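Local coordinates for pathogenicity island protein (Staphylococcus aureus subsp. aureus, PDB 3HL6) that is of unknown function but is the ORF9 product of Staphylococcus aureus pathogenicity island 3, at residues E110-A122 / F183-L197. Numbering follows the deposited sequence.
Sequences EDEYFMYGLQTYA and FVQDENATQEDYKAL
Helix-to-helix packing in the alpha-helical part of the chain brings Y194, in the first turns of helix 191-208, flat against Q119 of helix 112-121; the axes of segments 112-121 and 191-197 approach to 9.1 Å and run nearly antiparallel (152°). The ring of Y194 swings across to the neighbouring helix because chi1 (165°) sets CG opposite the backbone nitrogen, and Q119 CA lies over one face in a CH-pi contact, 3.7 Å from the ring centroid. Q119 CG rests over the same face, while the bent chain of M115 brings CE to 3.5 Å from Y194 CE1. L118 splits its branches: CD2 meets F183 CD1 at 3.5 Å, and CD1 faces L197 CD2 at 4.3 Å. One turn from L118, Y121 extends over the end of helix 171-184, and V184 CG2 sits above its ring, 4.2 Å from the centroid. The phenol OH of Y121 gives V184 O a weak hydrogen bond of 3.5 Å. V184 also touches I156 of helix 152-163, a fourth helix, against which F114 places helix 112-121. T190 and D193 form a capping box at the start of helix 191-208, T190 N donating to D193 OD1 at 2.8 Å and D193 N returning a weak bond to T190 OG1. Cohesion across the contact therefore comes mainly from apolar and CH-pi packing, its one cross-segment hydrogen bond being too weak to dominate.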
loop_
_atom_site.group_PDB
_atom_site.type_symbol
_atom_site.label_atom_id
_atom_site.label_comp_id
_atom_site.label_asym_id
_atom_site.label_seq_id
_atom_site.Cartn_x
_atom_site.Cartn_y
_atom_site.Cartn_z
ATOM N N GLU B 110 -2.000 -23.657 12.105
ATOM C CA GLU B 110 -1.060 -23.871 13.188
ATOM C C GLU B 110 -1.244 -22.922 14.371
ATOM O O GLU B 110 -0.282 -22.587 15.046
ATOM C CB GLU B 110 0.362 -23.720 12.666
ATOM C CG GLU B 110 0.763 -24.776 11.679
ATOM C CD GLU B 110 2.142 -24.539 11.138
ATOM O OE1 GLU B 110 2.610 -23.361 11.220
ATOM O OE2 GLU B 110 2.755 -25.519 10.624
ATOM N N ASP B 111 -2.460 -22.460 14.618
ATOM C CA ASP B 111 -2.702 -21.631 15.786
ATOM C C ASP B 111 -3.605 -22.388 16.725
ATOM O O ASP B 111 -4.811 -22.493 16.500
ATOM C CB ASP B 111 -3.350 -20.306 15.392
ATOM C CG ASP B 111 -3.194 -19.231 16.464
ATOM O OD1 ASP B 111 -3.436 -19.500 17.656
ATOM O OD2 ASP B 111 -2.842 -18.097 16.109
ATOM N N GLU B 112 -3.020 -22.922 17.785
ATOM C CA GLU B 112 -3.810 -23.589 18.798
ATOM C C GLU B 112 -4.640 -22.598 19.632
ATOM O O GLU B 112 -5.691 -22.947 20.128
ATOM C CB GLU B 112 -2.907 -24.404 19.693
ATOM C CG GLU B 112 -2.142 -23.523 20.620
ATOM C CD GLU B 112 -0.935 -24.206 21.173
ATOM O OE1 GLU B 112 -1.079 -24.771 22.281
ATOM O OE2 GLU B 112 0.132 -24.181 20.495
ATOM N N TYR B 113 -4.183 -21.359 19.774
ATOM C CA TYR B 113 -4.993 -20.354 20.457
ATOM C C TYR B 113 -6.277 -20.092 19.663
ATOM O O TYR B 113 -7.380 -20.028 20.205
ATOM C CB TYR B 113 -4.197 -19.058 20.655
ATOM C CG TYR B 113 -2.856 -19.264 21.317
ATOM C CD1 TYR B 113 -2.755 -19.328 22.711
ATOM C CD2 TYR B 113 -1.683 -19.397 20.569
ATOM C CE1 TYR B 113 -1.548 -19.505 23.337
ATOM C CE2 TYR B 113 -0.455 -19.593 21.204
ATOM C CZ TYR B 113 -0.412 -19.634 22.593
ATOM O OH TYR B 113 0.770 -19.815 23.268
ATOM N N PHE B 114 -6.114 -19.965 18.360
ATOM C CA PHE B 114 -7.248 -19.871 17.458
ATOM C C PHE B 114 -8.195 -21.054 17.568
ATOM O O PHE B 114 -9.401 -20.863 17.660
ATOM C CB PHE B 114 -6.769 -19.725 16.026
ATOM C CG PHE B 114 -7.862 -19.464 15.064
ATOM C CD1 PHE B 114 -8.947 -18.690 15.439
ATOM C CD2 PHE B 114 -7.821 -19.996 13.789
ATOM C CE1 PHE B 114 -9.970 -18.440 14.552
ATOM C CE2 PHE B 114 -8.838 -19.753 12.903
ATOM C CZ PHE B 114 -9.922 -18.971 13.282
ATOM N N MET B 115 -7.652 -22.270 17.550
ATOM C CA MET B 115 -8.481 -23.468 17.694
ATOM C C MET B 115 -9.275 -23.407 18.989
ATOM O O MET B 115 -10.500 -23.657 19.013
ATOM C CB MET B 115 -7.630 -24.736 17.669
ATOM C CG MET B 115 -7.226 -25.191 16.278
ATOM S SD MET B 115 -8.496 -24.932 15.001
ATOM C CE MET B 115 -9.836 -25.883 15.683
ATOM N N TYR B 116 -8.566 -23.050 20.062
ATOM C CA TYR B 116 -9.153 -23.061 21.391
ATOM C C TYR B 116 -10.343 -22.131 21.412
ATOM O O TYR B 116 -11.360 -22.455 21.997
ATOM C CB TYR B 116 -8.136 -22.646 22.461
ATOM C CG TYR B 116 -8.780 -22.414 23.828
ATOM C CD1 TYR B 116 -9.259 -21.151 24.198
ATOM C CD2 TYR B 116 -8.931 -23.466 24.740
ATOM C CE1 TYR B 116 -9.861 -20.947 25.440
ATOM C CE2 TYR B 116 -9.528 -23.268 25.979
ATOM C CZ TYR B 116 -9.985 -22.010 26.324
ATOM O OH TYR B 116 -10.571 -21.818 27.559
ATOM N N GLY B 117 -10.199 -20.978 20.761
ATOM C CA GLY B 117 -11.247 -19.967 20.714
ATOM C C GLY B 117 -12.429 -20.394 19.871
ATOM O O GLY B 117 -13.560 -20.021 20.149
ATOM N N LEU B 118 -12.161 -21.178 18.833
ATOM C CA LEU B 118 -13.225 -21.761 18.032
ATOM C C LEU B 118 -14.035 -22.791 18.822
ATOM O O LEU B 118 -15.270 -22.746 18.816
ATOM C CB LEU B 118 -12.667 -22.368 16.739
ATOM C CG LEU B 118 -12.322 -21.336 15.650
ATOM C CD1 LEU B 118 -11.322 -21.857 14.659
ATOM C CD2 LEU B 118 -13.570 -20.851 14.961
ATOM N N GLN B 119 -13.341 -23.706 19.494
ATOM C CA GLN B 119 -13.948 -24.569 20.498
ATOM C C GLN B 119 -14.951 -23.790 21.313
ATOM O O GLN B 119 -16.163 -24.035 21.275
ATOM C CB GLN B 119 -12.886 -25.036 21.468
ATOM C CG GLN B 119 -12.256 -26.359 21.180
ATOM C CD GLN B 119 -11.960 -27.087 22.466
ATOM O OE1 GLN B 119 -10.959 -27.797 22.596
ATOM N NE2 GLN B 119 -12.830 -26.895 23.444
ATOM N N THR B 120 -14.395 -22.849 22.060
ATOM C CA THR B 120 -15.097 -22.013 23.022
ATOM C C THR B 120 -16.214 -21.167 22.410
ATOM O O THR B 120 -17.090 -20.676 23.106
ATOM C CB THR B 120 -14.068 -21.086 23.685
ATOM O OG1 THR B 120 -13.222 -21.875 24.520
ATOM C CG2 THR B 120 -14.750 -20.025 24.517
ATOM N N TYR B 121 -16.177 -20.983 21.104
ATOM C CA TYR B 121 -17.211 -20.207 20.454
ATOM C C TYR B 121 -18.559 -20.877 20.639
ATOM O O TYR B 121 -19.553 -20.222 20.964
ATOM C CB TYR B 121 -16.926 -20.069 18.969
ATOM C CG TYR B 121 -17.611 -18.882 18.350
ATOM C CD1 TYR B 121 -18.661 -19.049 17.437
ATOM C CD2 TYR B 121 -17.207 -17.593 18.673
ATOM C CE1 TYR B 121 -19.282 -17.954 16.872
ATOM C CE2 TYR B 121 -17.818 -16.490 18.111
ATOM C CZ TYR B 121 -18.853 -16.674 17.214
ATOM O OH TYR B 121 -19.452 -15.570 16.663
ATOM N N ALA B 122 -18.597 -22.190 20.449
ATOM C CA ALA B 122 -19.820 -22.911 20.733
ATOM C C ALA B 122 -19.583 -24.267 21.397
ATOM O O ALA B 122 -19.872 -24.434 22.585
ATOM C CB ALA B 122 -20.633 -23.058 19.466
ATOM N N PHE B 183 -18.670 -21.198 10.116
ATOM C CA PHE B 183 -18.828 -21.642 11.486
ATOM C C PHE B 183 -19.258 -20.532 12.423
ATOM O O PHE B 183 -19.998 -20.756 13.375
ATOM C CB PHE B 183 -17.515 -22.229 11.957
ATOM C CG PHE B 183 -17.516 -22.670 13.389
ATOM C CD1 PHE B 183 -16.780 -21.966 14.349
ATOM C CD2 PHE B 183 -18.198 -23.814 13.778
ATOM C CE1 PHE B 183 -16.745 -22.388 15.667
ATOM C CE2 PHE B 183 -18.170 -24.238 15.109
ATOM C CZ PHE B 183 -17.441 -23.525 16.055
ATOM N N VAL B 184 -18.793 -19.323 12.161
ATOM C CA VAL B 184 -19.061 -18.231 13.074
ATOM C C VAL B 184 -20.384 -17.484 12.842
ATOM O O VAL B 184 -20.901 -16.851 13.763
ATOM C CB VAL B 184 -17.870 -17.262 13.120
ATOM C CG1 VAL B 184 -18.276 -15.977 13.784
ATOM C CG2 VAL B 184 -16.722 -17.914 13.865
ATOM N N GLN B 185 -20.925 -17.552 11.630
ATOM C CA GLN B 185 -22.321 -17.183 11.410
ATOM C C GLN B 185 -23.191 -18.137 12.217
ATOM O O GLN B 185 -23.344 -19.302 11.850
ATOM C CB GLN B 185 -22.695 -17.283 9.929
ATOM C CG GLN B 185 -21.696 -16.658 8.962
ATOM C CD GLN B 185 -21.394 -15.216 9.295
ATOM O OE1 GLN B 185 -22.293 -14.457 9.652
ATOM N NE2 GLN B 185 -20.122 -14.830 9.189
ATOM N N ASP B 186 -23.737 -17.686 13.338
ATOM C CA ASP B 186 -24.039 -18.661 14.397
ATOM C C ASP B 186 -25.155 -19.643 14.075
ATOM O O ASP B 186 -26.238 -19.266 13.590
ATOM C CB ASP B 186 -24.314 -17.977 15.730
ATOM C CG ASP B 186 -23.242 -18.276 16.751
ATOM O OD1 ASP B 186 -22.454 -19.242 16.520
ATOM O OD2 ASP B 186 -23.197 -17.546 17.773
ATOM N N GLU B 187 -24.868 -20.916 14.355
ATOM C CA GLU B 187 -25.909 -21.900 14.587
ATOM C C GLU B 187 -26.219 -21.993 16.085
ATOM O O GLU B 187 -26.789 -23.003 16.543
ATOM C CB GLU B 187 -25.458 -23.266 14.087
ATOM C CG GLU B 187 -24.967 -23.283 12.650
ATOM C CD GLU B 187 -24.658 -24.692 12.165
ATOM O OE1 GLU B 187 -25.080 -25.667 12.842
ATOM O OE2 GLU B 187 -23.998 -24.829 11.106
ATOM N N ASN B 188 -25.849 -20.930 16.843
ATOM C CA ASN B 188 -25.437 -21.143 18.240
ATOM C C ASN B 188 -24.560 -22.390 18.280
ATOM O O ASN B 188 -24.810 -23.317 19.057
ATOM C CB ASN B 188 -26.667 -21.312 19.161
ATOM C CG ASN B 188 -27.727 -20.237 18.911
ATOM O OD1 ASN B 188 -28.703 -20.123 19.653
ATOM N ND2 ASN B 188 -27.536 -19.447 17.860
ATOM N N ALA B 189 -23.538 -22.401 17.425
ATOM C CA ALA B 189 -22.961 -23.640 16.908
ATOM C C ALA B 189 -22.641 -24.601 18.053
ATOM O O ALA B 189 -22.269 -24.175 19.167
ATOM C CB ALA B 189 -21.691 -23.335 16.088
ATOM N N THR B 190 -22.787 -25.896 17.776
ATOM C CA THR B 190 -22.756 -26.902 18.824
ATOM C C THR B 190 -21.351 -27.494 18.902
ATOM O O THR B 190 -20.521 -27.210 18.043
ATOM C CB THR B 190 -23.805 -27.986 18.543
ATOM O OG1 THR B 190 -23.445 -28.702 17.356
ATOM C CG2 THR B 190 -25.163 -27.342 18.327
ATOM N N GLN B 191 -21.074 -28.300 19.925
ATOM C CA GLN B 191 -19.779 -28.975 20.024
ATOM C C GLN B 191 -19.536 -29.820 18.785
ATOM O O GLN B 191 -18.394 -29.990 18.360
ATOM C CB GLN B 191 -19.699 -29.861 21.269
ATOM C CG GLN B 191 -18.401 -29.706 22.069
ATOM C CD GLN B 191 -18.151 -30.860 23.059
ATOM O OE1 GLN B 191 -19.063 -31.322 23.771
ATOM N NE2 GLN B 191 -16.902 -31.323 23.108
ATOM N N GLU B 192 -20.618 -30.335 18.206
ATOM C CA GLU B 192 -20.532 -31.199 17.030
ATOM C C GLU B 192 -20.116 -30.412 15.790
ATOM O O GLU B 192 -19.343 -30.896 14.955
ATOM C CB GLU B 192 -21.877 -31.882 16.770
ATOM C CG GLU B 192 -22.394 -32.741 17.921
ATOM C CD GLU B 192 -21.309 -33.623 18.543
ATOM O OE1 GLU B 192 -20.305 -33.935 17.857
ATOM O OE2 GLU B 192 -21.459 -33.997 19.729
ATOM N N ASP B 193 -20.634 -29.200 15.661
ATOM C CA ASP B 193 -20.264 -28.369 14.537
ATOM C C ASP B 193 -18.806 -27.968 14.680
ATOM O O ASP B 193 -18.074 -27.922 13.698
ATOM C CB ASP B 193 -21.172 -27.140 14.443
ATOM C CG ASP B 193 -22.653 -27.501 14.481
ATOM O OD1 ASP B 193 -23.431 -26.834 15.205
ATOM O OD2 ASP B 193 -23.035 -28.471 13.788
ATOM N N TYR B 194 -18.368 -27.709 15.914
ATOM C CA TYR B 194 -16.969 -27.400 16.126
ATOM C C TYR B 194 -16.054 -28.557 15.725
ATOM O O TYR B 194 -15.046 -28.333 15.074
ATOM C CB TYR B 194 -16.635 -26.953 17.560
ATOM C CG TYR B 194 -15.147 -27.030 17.748
ATOM C CD1 TYR B 194 -14.314 -26.053 17.220
ATOM C CD2 TYR B 194 -14.569 -28.127 18.337
ATOM C CE1 TYR B 194 -12.945 -26.140 17.327
ATOM C CE2 TYR B 194 -13.203 -28.234 18.445
ATOM C CZ TYR B 194 -12.393 -27.237 17.941
ATOM O OH TYR B 194 -11.037 -27.348 18.063
ATOM N N LYS B 195 -16.366 -29.786 16.127
ATOM C CA LYS B 195 -15.435 -30.877 15.837
ATOM C C LYS B 195 -15.506 -31.357 14.388
ATOM O O LYS B 195 -14.508 -31.823 13.833
ATOM C CB LYS B 195 -15.583 -32.054 16.811
ATOM C CG LYS B 195 -16.927 -32.172 17.478
ATOM C CD LYS B 195 -17.171 -33.581 18.020
ATOM C CE LYS B 195 -16.014 -34.089 18.859
ATOM N NZ LYS B 195 -16.086 -35.593 19.056
ATOM N N ALA B 196 -16.673 -31.226 13.772
ATOM C CA ALA B 196 -16.773 -31.378 12.323
ATOM C C ALA B 196 -15.795 -30.429 11.622
ATOM O O ALA B 196 -15.033 -30.838 10.745
ATOM C CB ALA B 196 -18.219 -31.129 11.859
ATOM N N LEU B 197 -15.812 -29.164 12.030
ATOM C CA LEU B 197 -14.869 -28.171 11.531
ATOM C C LEU B 197 -13.418 -28.508 11.840
ATOM O O LEU B 197 -12.527 -28.244 11.025
ATOM C CB LEU B 197 -15.202 -26.792 12.087
ATOM C CG LEU B 197 -14.199 -25.676 11.795
ATOM C CD1 LEU B 197 -14.683 -24.825 10.653
ATOM C CD2 LEU B 197 -13.952 -24.803 13.041
#